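PDB 3M9V: FAD-dependent oxidoreductase, which belongs to the acyl-CoA dehydrogenase family, takes part in D-kijanose biosynthesis and, with its flavin and dTDP sites, probably oxidises a dTDP-linked sugar. Local coordinates for residues T14-P19 with R80-A85; H103-R108 with D138-S143; G178-I183 with V200-T205; D319-D324 with R334-H339; E353-C358 with R375-V380. All coordinates share one frame; numbering follows the deposited sequence.

Interaction 1: T14-P19 with R80-A85; sequences TGLYAP and RLYDVA
Tyr82, in the first turn of helix 81-94, pushes its hydroxyl into the type I' beta turn formed by Thr14 to Tyr17, which pins the N-terminal loop to the helical N-terminal domain. One direct hydrogen bond crosses the contact: Leu16 N donates to Tyr82 OH over 3.0 Å, bent to 134° at the hydrogen. The Tyr82 ring is directed away from its own helix because CG lies anti to the backbone N (chi1 -176°), and this carries the hydroxyl to the turn. Solvent adds a second polar link. A water close to Tyr82 OH lies within hydrogen-bonding distance of Thr14 O and, at 2.8 Å, of Ala18 O, a carbonyl that also sits at the ring edge.

Apolar packing completes the grip. Leu16 places CD2 almost over the ring centre, 3.8 Å from the Tyr82 centroid and 13° off the ring normal, a CH-pi contact; the same methyl reaches Ala85 CB at 4.0 Å. The turn itself is suited to glycine, since Gly15 has positive phi and a beta carbon there would collide with Tyr17 CE1.

Further along, the Asp83 carboxylate is held outside the segments, OD1 by Val20 N and OD2 by Thr21 OG1. Fixed in this way, it lies against Pro19, shortly before helix 22-32, with Asp83 OD1 3.1 Å from Pro19 CA.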
# COMPACT_ATOMS: atom_id res chain seq x y z
N THR A 14 -12.97 -8.58 22.77
CA THR A 14 -12.52 -8.15 21.45
C THR A 14 -11.33 -8.92 20.90
O THR A 14 -10.63 -9.61 21.64
CB THR A 14 -12.09 -6.65 21.46
OG1 THR A 14 -10.83 -6.56 22.16
CG2 THR A 14 -13.15 -5.71 22.09
N GLY A 15 -11.04 -8.72 19.62
CA GLY A 15 -9.79 -9.16 19.00
C GLY A 15 -9.55 -10.65 18.94
O GLY A 15 -8.41 -11.05 18.69
N LEU A 16 -10.58 -11.47 19.22
CA LEU A 16 -10.39 -12.91 19.36
C LEU A 16 -9.32 -13.26 20.42
O LEU A 16 -8.65 -14.29 20.26
CB LEU A 16 -9.98 -13.50 18.00
CG LEU A 16 -11.07 -13.33 16.91
CD1 LEU A 16 -10.67 -13.82 15.53
CD2 LEU A 16 -12.37 -14.07 17.23
N TYR A 17 -9.14 -12.44 21.45
CA TYR A 17 -8.10 -12.74 22.44
C TYR A 17 -8.53 -13.84 23.39
O TYR A 17 -7.67 -14.48 23.96
CB TYR A 17 -7.67 -11.49 23.23
CG TYR A 17 -7.01 -10.42 22.37
CD1 TYR A 17 -7.56 -9.14 22.27
CD2 TYR A 17 -5.80 -10.66 21.72
CE1 TYR A 17 -6.93 -8.16 21.50
CE2 TYR A 17 -5.19 -9.68 20.92
CZ TYR A 17 -5.76 -8.43 20.83
OH TYR A 17 -5.21 -7.43 20.03
N ALA A 18 -9.83 -14.13 23.53
CA ALA A 18 -10.30 -15.08 24.55
C ALA A 18 -11.74 -15.43 24.23
O ALA A 18 -12.45 -14.62 23.64
CB ALA A 18 -10.25 -14.49 25.96
N PRO A 19 -12.17 -16.66 24.57
CA PRO A 19 -13.54 -17.07 24.26
C PRO A 19 -14.49 -16.27 25.14
O PRO A 19 -14.09 -15.84 26.21
CB PRO A 19 -13.60 -18.54 24.68
CG PRO A 19 -12.19 -18.97 24.93
CD PRO A 19 -11.38 -17.72 25.23
N ARG A 80 -21.30 -19.99 19.82
CA ARG A 80 -20.89 -18.72 19.21
C ARG A 80 -19.85 -18.89 18.10
O ARG A 80 -18.81 -19.53 18.29
CB ARG A 80 -20.20 -17.82 20.24
CG ARG A 80 -21.02 -17.33 21.42
CD ARG A 80 -22.24 -16.53 21.06
NE ARG A 80 -22.95 -16.30 22.31
CZ ARG A 80 -22.79 -15.23 23.08
NH1 ARG A 80 -21.99 -14.24 22.71
NH2 ARG A 80 -23.48 -15.11 24.20
N LEU A 81 -20.09 -18.22 16.97
CA LEU A 81 -19.06 -18.21 15.93
C LEU A 81 -17.75 -17.62 16.46
O LEU A 81 -16.65 -18.00 16.08
CB LEU A 81 -19.59 -17.42 14.74
CG LEU A 81 -20.70 -18.16 13.96
CD1 LEU A 81 -21.48 -17.07 13.23
CD2 LEU A 81 -20.15 -19.19 12.97
N TYR A 82 -17.90 -16.61 17.31
CA TYR A 82 -16.74 -15.93 17.85
C TYR A 82 -15.93 -16.97 18.59
O TYR A 82 -14.73 -17.01 18.41
CB TYR A 82 -17.18 -14.82 18.79
CG TYR A 82 -16.06 -13.96 19.34
CD1 TYR A 82 -15.77 -12.74 18.74
CD2 TYR A 82 -15.33 -14.37 20.45
CE1 TYR A 82 -14.77 -11.91 19.20
CE2 TYR A 82 -14.31 -13.53 20.93
CZ TYR A 82 -14.06 -12.31 20.30
OH TYR A 82 -13.12 -11.42 20.73
N ASP A 83 -16.53 -17.81 19.44
CA ASP A 83 -15.68 -18.76 20.14
C ASP A 83 -15.10 -19.84 19.24
O ASP A 83 -14.00 -20.32 19.55
CB ASP A 83 -16.39 -19.44 21.30
CG ASP A 83 -16.61 -18.49 22.45
OD1 ASP A 83 -16.04 -17.38 22.39
OD2 ASP A 83 -17.32 -18.83 23.41
N VAL A 84 -15.84 -20.24 18.21
CA VAL A 84 -15.29 -21.20 17.28
C VAL A 84 -14.06 -20.57 16.61
O VAL A 84 -13.04 -21.23 16.42
CB VAL A 84 -16.32 -21.59 16.19
CG1 VAL A 84 -15.64 -22.46 15.11
CG2 VAL A 84 -17.50 -22.35 16.79
N ALA A 85 -14.14 -19.29 16.25
CA ALA A 85 -12.97 -18.67 15.59
C ALA A 85 -11.80 -18.59 16.58
O ALA A 85 -10.63 -18.73 16.19
CB ALA A 85 -13.33 -17.28 15.04
O HOH W 1 -12.07 -11.91 23.00

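Interaction 2: H103-R108 with D138-S143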
# COMPACT_ATOMS: atom_id res chain seq x y z
N HIS A 103 -12.46 -26.60 11.03
CA HIS A 103 -13.54 -25.66 10.78
C HIS A 103 -14.73 -26.34 10.09
O HIS A 103 -15.87 -26.03 10.41
CB HIS A 103 -13.09 -24.50 9.89
CG HIS A 103 -14.22 -23.69 9.34
ND1 HIS A 103 -14.78 -23.91 8.10
CD2 HIS A 103 -14.95 -22.69 9.90
CE1 HIS A 103 -15.77 -23.06 7.89
NE2 HIS A 103 -15.90 -22.32 8.98
N MET A 104 -14.50 -27.26 9.15
CA MET A 104 -15.62 -27.86 8.39
C MET A 104 -16.49 -28.66 9.38
O MET A 104 -17.72 -28.62 9.35
CB MET A 104 -15.10 -28.86 7.33
CG MET A 104 -14.24 -28.26 6.19
SD MET A 104 -14.91 -26.75 5.45
CE MET A 104 -16.30 -27.50 4.61
N GLN A 105 -15.85 -29.37 10.30
CA GLN A 105 -16.63 -30.10 11.30
C GLN A 105 -17.39 -29.18 12.26
O GLN A 105 -18.57 -29.38 12.52
CB GLN A 105 -15.74 -30.99 12.16
CG GLN A 105 -16.54 -31.77 13.22
CD GLN A 105 -17.08 -33.09 12.65
OE1 GLN A 105 -17.00 -33.35 11.44
NE2 GLN A 105 -17.63 -33.93 13.52
N LEU A 106 -16.67 -28.22 12.84
CA LEU A 106 -17.27 -27.33 13.82
C LEU A 106 -18.41 -26.51 13.24
O LEU A 106 -19.45 -26.31 13.86
CB LEU A 106 -16.26 -26.42 14.52
CG LEU A 106 -15.14 -27.20 15.23
CD1 LEU A 106 -14.36 -26.29 16.15
CD2 LEU A 106 -15.71 -28.32 16.06
N SER A 107 -18.24 -25.97 12.04
CA SER A 107 -19.31 -25.12 11.58
C SER A 107 -20.50 -25.97 11.13
O SER A 107 -21.63 -25.50 11.21
CB SER A 107 -18.88 -24.25 10.40
OG SER A 107 -18.52 -25.12 9.35
N ARG A 108 -20.27 -27.18 10.64
CA ARG A 108 -21.38 -28.10 10.39
C ARG A 108 -22.19 -28.42 11.66
O ARG A 108 -23.42 -28.56 11.62
CB ARG A 108 -20.87 -29.32 9.61
CG ARG A 108 -21.92 -30.30 9.08
CD ARG A 108 -22.98 -29.68 8.19
NE ARG A 108 -22.43 -29.33 6.89
CZ ARG A 108 -23.12 -28.77 5.90
NH1 ARG A 108 -22.51 -28.51 4.75
NH2 ARG A 108 -24.41 -28.49 6.07
N ASP A 138 -18.34 -40.96 15.82
CA ASP A 138 -18.65 -41.76 14.64
C ASP A 138 -18.94 -40.98 13.37
O ASP A 138 -18.94 -41.58 12.29
CB ASP A 138 -19.83 -42.71 14.86
CG ASP A 138 -19.60 -43.66 16.03
OD1 ASP A 138 -18.46 -44.11 16.25
OD2 ASP A 138 -20.59 -43.92 16.74
N ALA A 139 -19.21 -39.69 13.45
CA ALA A 139 -19.57 -38.95 12.25
C ALA A 139 -18.58 -37.81 11.99
O ALA A 139 -18.42 -36.94 12.85
CB ALA A 139 -20.99 -38.43 12.34
N VAL A 140 -17.94 -37.83 10.83
CA VAL A 140 -17.01 -36.76 10.43
C VAL A 140 -17.60 -36.17 9.14
O VAL A 140 -17.68 -36.86 8.12
CB VAL A 140 -15.56 -37.28 10.25
CG1 VAL A 140 -14.58 -36.24 9.65
CG2 VAL A 140 -15.03 -37.81 11.58
N VAL A 141 -18.07 -34.93 9.23
CA VAL A 141 -18.97 -34.37 8.22
C VAL A 141 -18.31 -33.34 7.30
O VAL A 141 -17.94 -32.24 7.73
CB VAL A 141 -20.26 -33.78 8.88
CG1 VAL A 141 -21.28 -33.45 7.80
CG2 VAL A 141 -20.91 -34.77 9.83
N CYS A 142 -18.16 -33.70 6.03
CA CYS A 142 -17.53 -32.87 5.01
C CYS A 142 -18.61 -32.24 4.16
O CYS A 142 -19.75 -32.72 4.17
CB CYS A 142 -16.66 -33.73 4.10
SG CYS A 142 -15.31 -34.47 5.00
N SER A 143 -18.26 -31.17 3.45
CA SER A 143 -19.24 -30.40 2.67
C SER A 143 -18.74 -30.39 1.24
O SER A 143 -17.60 -29.99 1.01
CB SER A 143 -19.35 -28.95 3.15
OG SER A 143 -19.92 -28.91 4.45
O HOH W 2 -18.66 -29.94 6.79
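Gln105 turns its carboxamide edge-on to the chain entering strand 141-147 and pairs with its backbone. Gln105 OE1 accepts from Val141 N at 2.9 Å, nearly straight at 171°, while Gln105 NE2 donates to Ala139 O at 3.2 Å; both bonds lie in the planes of their carbonyls. The bend at chi2 (86°) swings the amide out from the helix to meet this edge, and Met65 O takes a second bond from NE2. With an alanine here, Val141 N and Ala139 O would probably both lose their partner, leaving the start of the strand less firmly tied to the helix.

Arg108 crosses Val141 at about a right angle, with Arg108 CG against Val141 CG1 (3.5 Å), then folds back so that Arg108 NH1 donates to Ser143 OG at 2.6 Å, in the guanidinium plane. Ser143 OG in turn donates to a water that bridges Met104 O and Val141 O. Met104 CE rests on Ser143 CB at 3.7 Å, and these two residues adjoin the FMN-site residues Ser173 and Ile145.

The local axes of 103-108 and 141-143 cross at 99°, with Leu106 on helix 81-94, Val141 on Ile130 of helix 121-136, and strand 180-187 beside the strand.

Interaction 3: G178-I183 with V200-T205; sequences GTHFVI and VVTRDT
Phe181 and Arg203 meet with ring and guanidinium planes 58° apart, Arg203 NH2 lying 4.2 Å from Phe181 CZ at the edge of the ring. Val201 O also sits at that ring's edge, in its plane, and the ring meets Phe208. His180, on the other face of the sheet, has Thr179 OG1 in the plane of its ring, hydrogen-bonded to His180 ND1 at 2.7 Å. Thr202 CG2 comes in obliquely, the His180 and Thr202 side chains pointing the same way.

The guanidinium points a coplanar N-H at Gly178 O: Arg203 NH2 donates over 2.8 Å onto a lone pair. An extended chain from CG to NE carries the group this far, and Ala175 O takes a further bond from NH2. A leucine in place of Arg203 would probably leave Gly178 O and Ala175 O without this shared donor and free the loop before the strand to shift.

These groups belong to the antiparallel hairpin of strands 180-187 and 196-202 in the beta-sheet middle domain of the acyl-CoA dehydrogenase fold, beside strand 141-147, with Val182 near the dTDP-binding Asn184. Phe181 and Val201 form a hydrogen-bonded pair, Phe181 N to Val201 O at 2.8 Å and Val201 N to Phe181 O at 3.0 Å. His180-Thr202 and Val182-Val200 are the flanking non-hydrogen-bonded pairs. Arg203 N continues the ladder to Thr179 O at 2.9 Å, from above the carbonyl plane. Ile183 CG1 packs on Val201 CG1 at 3.6 Å.

The chemistry is thus a backbone ladder with mostly apolar side chains and the His180-Thr202 pair on one face, closed by a cationic side chain shared between neutral carbonyls.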
# COMPACT_ATOMS: atom_id res chain seq x y z
N GLY A 178 -13.61 -38.45 6.12
CA GLY A 178 -15.02 -38.08 6.18
C GLY A 178 -15.86 -39.35 6.17
O GLY A 178 -15.50 -40.31 5.50
N THR A 179 -16.96 -39.37 6.92
CA THR A 179 -17.84 -40.54 6.97
C THR A 179 -19.14 -40.11 6.32
O THR A 179 -19.88 -40.94 5.78
CB THR A 179 -18.16 -40.96 8.42
OG1 THR A 179 -18.74 -39.84 9.13
CG2 THR A 179 -16.89 -41.44 9.10
N HIS A 180 -19.45 -38.81 6.40
CA HIS A 180 -20.71 -38.32 5.85
C HIS A 180 -20.42 -37.06 5.04
O HIS A 180 -19.63 -36.23 5.51
CB HIS A 180 -21.65 -37.86 6.95
CG HIS A 180 -22.19 -38.96 7.82
ND1 HIS A 180 -21.41 -39.67 8.70
CD2 HIS A 180 -23.46 -39.40 7.99
CE1 HIS A 180 -22.18 -40.53 9.35
NE2 HIS A 180 -23.43 -40.38 8.94
N PHE A 181 -21.08 -36.88 3.90
CA PHE A 181 -20.74 -35.78 2.99
C PHE A 181 -22.05 -35.08 2.63
O PHE A 181 -22.94 -35.69 2.01
CB PHE A 181 -20.06 -36.33 1.73
CG PHE A 181 -18.73 -36.95 1.99
CD1 PHE A 181 -17.56 -36.24 1.76
CD2 PHE A 181 -18.64 -38.22 2.55
CE1 PHE A 181 -16.31 -36.81 2.03
CE2 PHE A 181 -17.42 -38.79 2.85
CZ PHE A 181 -16.25 -38.08 2.59
N VAL A 182 -22.18 -33.83 3.07
CA VAL A 182 -23.34 -33.03 2.68
C VAL A 182 -23.04 -32.37 1.34
O VAL A 182 -22.02 -31.70 1.20
CB VAL A 182 -23.64 -31.95 3.73
CG1 VAL A 182 -24.86 -31.12 3.35
CG2 VAL A 182 -23.89 -32.60 5.06
N ILE A 183 -23.89 -32.58 0.33
CA ILE A 183 -23.52 -32.27 -1.05
C ILE A 183 -24.54 -31.27 -1.56
O ILE A 183 -25.74 -31.45 -1.36
CB ILE A 183 -23.60 -33.53 -1.95
CG1 ILE A 183 -22.70 -34.63 -1.39
CG2 ILE A 183 -23.17 -33.26 -3.39
CD1 ILE A 183 -21.24 -34.22 -1.31
N VAL A 200 -27.36 -36.25 1.75
CA VAL A 200 -26.22 -36.64 2.58
C VAL A 200 -25.79 -38.03 2.12
O VAL A 200 -26.58 -38.97 2.23
CB VAL A 200 -26.63 -36.67 4.07
CG1 VAL A 200 -25.50 -37.24 4.92
CG2 VAL A 200 -27.00 -35.28 4.57
N VAL A 201 -24.56 -38.17 1.62
CA VAL A 201 -23.98 -39.46 1.22
C VAL A 201 -23.00 -39.96 2.27
O VAL A 201 -22.26 -39.18 2.87
CB VAL A 201 -23.50 -39.42 -0.25
CG1 VAL A 201 -22.85 -38.12 -0.63
CG2 VAL A 201 -22.69 -40.64 -0.71
N THR A 202 -23.01 -41.26 2.57
CA THR A 202 -22.08 -41.79 3.56
C THR A 202 -20.98 -42.50 2.78
O THR A 202 -21.09 -42.80 1.59
CB THR A 202 -22.70 -42.85 4.48
OG1 THR A 202 -23.09 -43.94 3.64
CG2 THR A 202 -23.91 -42.30 5.25
N ARG A 203 -19.88 -42.75 3.48
CA ARG A 203 -18.69 -43.16 2.75
C ARG A 203 -18.86 -44.53 2.08
O ARG A 203 -18.25 -44.81 1.06
CB ARG A 203 -17.50 -43.21 3.71
CG ARG A 203 -16.20 -43.22 2.94
CD ARG A 203 -15.01 -43.28 3.88
NE ARG A 203 -13.80 -43.07 3.09
CZ ARG A 203 -13.07 -41.96 3.06
NH1 ARG A 203 -12.00 -41.93 2.28
NH2 ARG A 203 -13.40 -40.90 3.80
N ASP A 204 -19.67 -45.41 2.67
CA ASP A 204 -19.80 -46.74 2.09
C ASP A 204 -20.93 -46.82 1.06
O ASP A 204 -21.37 -47.92 0.75
CB ASP A 204 -20.11 -47.73 3.22
CG ASP A 204 -21.31 -47.29 4.05
OD1 ASP A 204 -21.17 -47.09 5.28
OD2 ASP A 204 -22.41 -47.09 3.49
N THR A 205 -21.44 -45.71 0.54
CA THR A 205 -22.47 -45.76 -0.51
C THR A 205 -21.87 -46.21 -1.83
O THR A 205 -20.80 -45.76 -2.22
CB THR A 205 -23.06 -44.36 -0.70
OG1 THR A 205 -23.64 -43.93 0.54
CG2 THR A 205 -24.09 -44.28 -1.83

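Interaction 4: D319-D324 with R334-H339; sequences DALSAD and RQMMRH
Leu321 packs lengthwise against Met336, the two side chains running alongside each other, head to tail, with Leu321 CB 3.5 Å from Met336 CG. A turn about the CG-SD bond of Met336 (chi3 67°) lays Met336 CE against Ser322 CB at 4.0 Å. Leu321 then spreads its two methyls: Leu321 CD1 approaches His339 CD2 at 3.9 Å, obliquely to the ring, and CD2 meets Gln335 OE1. No hydrogen bond links the two segments, so the contact is van der Waals packing, mostly of carbon and sulfur.

The next shell fixes the polar ends. Gln335 NE2 is held by Glu331, and His339 ND1 by Tyr305 OH of the second subunit, whose ring also meets the imidazole. At the end of the first helix, Leu321 O and Ser322 O are bound by Arg332 through NE and NH1, a residue that also binds dTDP. The Ser322 side chain itself comes within about 5 Å of the bound dTDP.

Helices 291-323 and 329-362 follow one another and run antiparallel, their local axes 9.9 Å apart at 162°. This is an alpha-alpha hairpin in the C-terminal helical domain of the acyl-CoA dehydrogenase fold, with its connecting end beside the dTDP pocket.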
# COMPACT_ATOMS: atom_id res chain seq x y z
N ASP A 319 -22.74 -13.18 15.27
CA ASP A 319 -23.37 -13.92 16.36
C ASP A 319 -24.67 -13.23 16.83
O ASP A 319 -25.68 -13.92 17.04
CB ASP A 319 -22.40 -14.04 17.55
CG ASP A 319 -21.48 -15.24 17.45
OD1 ASP A 319 -21.85 -16.21 16.75
OD2 ASP A 319 -20.38 -15.25 18.07
N ALA A 320 -24.65 -11.90 16.98
CA ALA A 320 -25.84 -11.11 17.32
C ALA A 320 -26.95 -11.26 16.28
O ALA A 320 -28.09 -11.55 16.62
CB ALA A 320 -25.50 -9.60 17.52
N LEU A 321 -26.64 -11.08 15.00
CA LEU A 321 -27.66 -11.23 13.97
C LEU A 321 -28.14 -12.68 13.86
O LEU A 321 -29.32 -12.94 13.60
CB LEU A 321 -27.14 -10.78 12.61
CG LEU A 321 -26.89 -9.27 12.56
CD1 LEU A 321 -25.89 -9.06 11.43
CD2 LEU A 321 -28.21 -8.61 12.22
N SER A 322 -27.23 -13.62 14.07
CA SER A 322 -27.58 -15.03 13.99
C SER A 322 -28.64 -15.40 15.03
O SER A 322 -29.62 -16.08 14.72
CB SER A 322 -26.34 -15.89 14.27
OG SER A 322 -26.62 -17.21 13.87
N ALA A 323 -28.44 -14.93 16.25
CA ALA A 323 -29.36 -15.23 17.32
C ALA A 323 -30.72 -14.55 17.15
O ALA A 323 -31.65 -14.91 17.85
CB ALA A 323 -28.79 -14.85 18.66
N ASP A 324 -30.85 -13.55 16.29
CA ASP A 324 -32.11 -12.82 16.27
C ASP A 324 -32.94 -13.20 15.06
O ASP A 324 -32.62 -12.86 13.92
CB ASP A 324 -31.89 -11.32 16.34
CG ASP A 324 -33.17 -10.53 16.13
OD1 ASP A 324 -34.30 -11.07 16.20
OD2 ASP A 324 -33.04 -9.32 15.88
N ARG A 334 -28.65 -10.38 4.26
CA ARG A 334 -27.80 -9.36 3.63
C ARG A 334 -26.86 -8.77 4.68
O ARG A 334 -25.68 -8.57 4.42
CB ARG A 334 -28.64 -8.26 2.98
CG ARG A 334 -29.28 -8.68 1.65
CD ARG A 334 -29.93 -7.50 0.96
NE ARG A 334 -31.09 -7.08 1.74
CZ ARG A 334 -32.33 -7.43 1.44
NH1 ARG A 334 -32.56 -8.21 0.39
NH2 ARG A 334 -33.35 -7.02 2.18
N GLN A 335 -27.33 -8.52 5.89
CA GLN A 335 -26.46 -7.89 6.86
C GLN A 335 -25.37 -8.86 7.29
O GLN A 335 -24.22 -8.46 7.43
CB GLN A 335 -27.28 -7.40 8.05
CG GLN A 335 -27.92 -6.09 7.65
CD GLN A 335 -28.60 -5.41 8.80
OE1 GLN A 335 -28.12 -5.40 9.94
NE2 GLN A 335 -29.74 -4.81 8.50
N MET A 336 -25.71 -10.13 7.50
CA MET A 336 -24.70 -11.09 7.93
C MET A 336 -23.61 -11.23 6.87
O MET A 336 -22.43 -11.17 7.19
CB MET A 336 -25.34 -12.42 8.27
CG MET A 336 -26.17 -12.33 9.57
SD MET A 336 -26.91 -13.91 10.02
CE MET A 336 -25.48 -14.90 10.44
N MET A 337 -24.02 -11.32 5.61
CA MET A 337 -23.06 -11.48 4.53
C MET A 337 -22.17 -10.25 4.29
O MET A 337 -20.99 -10.33 3.96
CB MET A 337 -23.80 -11.94 3.26
CG MET A 337 -22.86 -12.22 2.11
SD MET A 337 -21.76 -13.65 2.39
CE MET A 337 -22.79 -15.08 2.68
N ARG A 338 -22.76 -9.07 4.47
CA ARG A 338 -22.01 -7.83 4.38
C ARG A 338 -20.95 -7.72 5.49
O ARG A 338 -19.81 -7.39 5.20
CB ARG A 338 -22.98 -6.65 4.48
CG ARG A 338 -22.27 -5.29 4.44
CD ARG A 338 -22.05 -4.87 3.00
NE ARG A 338 -21.76 -3.45 2.75
CZ ARG A 338 -22.68 -2.51 2.59
NH1 ARG A 338 -23.97 -2.80 2.70
NH2 ARG A 338 -22.33 -1.26 2.34
N HIS A 339 -21.30 -7.96 6.75
CA HIS A 339 -20.26 -8.08 7.76
C HIS A 339 -19.17 -9.08 7.39
O HIS A 339 -18.00 -8.73 7.53
CB HIS A 339 -20.78 -8.51 9.14
CG HIS A 339 -21.49 -7.42 9.88
ND1 HIS A 339 -20.83 -6.47 10.63
CD2 HIS A 339 -22.82 -7.13 9.99
CE1 HIS A 339 -21.72 -5.66 11.20
NE2 HIS A 339 -22.93 -6.03 10.81

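Interaction 5: E353-C358 with R375-V380; sequences EIVSDC and RLLRDV
Val355 meets Val380, at the end of the 375-380 segment, tip to tip, where two antiparallel helices pack in the C-terminal, all-helical domain of the acyl-CoA dehydrogenase fold. The local axes of helices 353-358 and 375-379 are 9.5 Å apart and inclined at 160°, and no hydrogen bond joins the segments.

The apolar packing centres on Val355 CG2, which lies 4.0 Å from Val380 CB and at the same distance from Val380 CG2; CG1 of Val380 is barely farther away. With chi1 at 79°, CG1 lies between the backbone N and the carbonyl carbon, and CB and both methyls of Val380 all face Val355 CG2.

A second kind of contact sets side chain against backbone. The other branch of Val355, CG1, is anti to its own backbone N (chi1 169°) and rests on the peptide joining Leu376 to Leu377, 3.7 Å from Leu377 N. Around this point, Leu376 CB and Leu377 CB flank the methyl, each at 4.2 Å. One valine thus straddles the neighbouring segment, one branch on its backbone and the other on Val380 further on. Ala274 of helix 264-283 packs on both Val355 and Leu376, adding a third helix to the cluster.

Polar bonds lie at the outside. Glu353 forms a salt bridge to Arg303, and Arg378 one to Asp46. The third subunit binds backbone oxygens of both segments, with its Arg384 on Ser356 O and its Tyr367 on Arg378 O, so this packing backs a subunit interface. At the margin of the apolar patch, Ser356 CB is 4.4 Å from Leu377 CD1.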
# COMPACT_ATOMS: atom_id res chain seq x y z
N GLU A 353 0.10 -9.73 4.13
CA GLU A 353 1.05 -8.65 4.30
C GLU A 353 1.85 -8.83 5.58
O GLU A 353 3.08 -8.72 5.59
CB GLU A 353 0.36 -7.29 4.45
CG GLU A 353 0.38 -6.41 3.23
CD GLU A 353 -0.50 -5.18 3.46
OE1 GLU A 353 -1.37 -4.90 2.60
OE2 GLU A 353 -0.30 -4.52 4.52
N ILE A 354 1.16 -9.08 6.69
CA ILE A 354 1.91 -9.37 7.91
C ILE A 354 2.93 -10.52 7.72
O ILE A 354 4.10 -10.44 8.12
CB ILE A 354 0.90 -9.70 9.01
CG1 ILE A 354 0.11 -8.43 9.37
CG2 ILE A 354 1.59 -10.35 10.21
CD1 ILE A 354 -1.12 -8.75 10.20
N VAL A 355 2.48 -11.62 7.13
CA VAL A 355 3.35 -12.80 7.06
C VAL A 355 4.55 -12.38 6.22
O VAL A 355 5.70 -12.61 6.60
CB VAL A 355 2.65 -14.03 6.44
CG1 VAL A 355 3.66 -15.12 6.14
CG2 VAL A 355 1.55 -14.59 7.37
N SER A 356 4.27 -11.75 5.07
CA SER A 356 5.38 -11.32 4.23
C SER A 356 6.38 -10.42 4.96
O SER A 356 7.59 -10.64 4.90
CB SER A 356 4.86 -10.71 2.92
OG SER A 356 5.93 -10.20 2.16
N ASP A 357 5.90 -9.44 5.72
CA ASP A 357 6.82 -8.54 6.41
C ASP A 357 7.68 -9.27 7.45
O ASP A 357 8.75 -8.78 7.75
CB ASP A 357 6.14 -7.38 7.13
CG ASP A 357 5.61 -6.34 6.15
OD1 ASP A 357 4.81 -5.48 6.57
OD2 ASP A 357 5.95 -6.39 4.96
N CYS A 358 7.17 -10.35 8.03
CA CYS A 358 7.87 -11.20 8.99
C CYS A 358 9.13 -11.87 8.42
O CYS A 358 10.13 -12.05 9.13
CB CYS A 358 6.95 -12.24 9.62
SG CYS A 358 5.80 -11.52 10.81
N ARG A 375 6.38 -21.99 5.11
CA ARG A 375 5.07 -22.63 5.05
C ARG A 375 3.90 -21.66 5.32
O ARG A 375 2.84 -21.77 4.70
CB ARG A 375 5.02 -23.83 6.02
CG ARG A 375 3.65 -24.52 6.02
CD ARG A 375 3.59 -25.81 6.84
NE ARG A 375 3.74 -25.62 8.28
CZ ARG A 375 4.86 -25.81 8.97
NH1 ARG A 375 4.86 -25.61 10.28
NH2 ARG A 375 6.01 -26.15 8.40
N LEU A 376 4.06 -20.75 6.27
CA LEU A 376 3.01 -19.78 6.62
C LEU A 376 2.77 -18.87 5.42
O LEU A 376 1.61 -18.54 5.12
CB LEU A 376 3.48 -18.93 7.78
CG LEU A 376 3.69 -19.75 9.07
CD1 LEU A 376 3.75 -18.83 10.29
CD2 LEU A 376 2.54 -20.75 9.27
N LEU A 377 3.83 -18.53 4.68
CA LEU A 377 3.60 -17.73 3.49
C LEU A 377 2.71 -18.44 2.44
O LEU A 377 1.89 -17.81 1.75
CB LEU A 377 4.93 -17.31 2.85
CG LEU A 377 4.78 -16.46 1.58
CD1 LEU A 377 4.38 -15.01 1.93
CD2 LEU A 377 6.08 -16.38 0.78
N ARG A 378 2.94 -19.74 2.27
CA ARG A 378 2.03 -20.50 1.42
C ARG A 378 0.64 -20.68 2.01
O ARG A 378 -0.35 -20.55 1.26
CB ARG A 378 2.66 -21.87 1.11
CG ARG A 378 3.99 -21.66 0.39
CD ARG A 378 4.63 -23.01 -0.07
NE ARG A 378 5.36 -23.65 1.02
CZ ARG A 378 4.89 -24.68 1.73
NH1 ARG A 378 5.61 -25.24 2.69
NH2 ARG A 378 3.72 -25.24 1.47
N ASP A 379 0.54 -21.06 3.28
CA ASP A 379 -0.81 -21.34 3.80
C ASP A 379 -1.65 -20.07 3.86
O ASP A 379 -2.88 -20.11 3.73
CB ASP A 379 -0.79 -21.90 5.22
CG ASP A 379 -0.19 -23.28 5.27
OD1 ASP A 379 -0.05 -23.91 4.20
OD2 ASP A 379 0.16 -23.71 6.37
N VAL A 380 -1.00 -18.93 4.12
CA VAL A 380 -1.80 -17.72 4.38
C VAL A 380 -2.54 -17.25 3.13
O VAL A 380 -3.48 -16.46 3.26
CB VAL A 380 -1.01 -16.54 5.01
CG1 VAL A 380 -0.21 -15.83 3.93
CG2 VAL A 380 -1.95 -15.52 5.68

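Overall arrangement
Interactions 2 and 4 each touch interaction 1 through helix 81-94. Val84 packs on Leu106 to join interactions 1 and 2, whose helices are consecutive, while Asp319 OD1 and OD2 of interaction 4 accept probable hydrogen bonds from Leu81 N and Tyr82 N at the start of helix 81-94. Interactions 2 and 3, with centres about 11 Å apart, share a sheet, where Cys142 O meets Val182 N at 2.9 Å. The side chains of Arg108, Val182 and Ser322, from interactions 2, 3 and 4, come within about 5 to 6 Å of the bound dTDP. Interaction 5 shares helix 329-362 with interaction 4, yet their centres are about 30 Å apart.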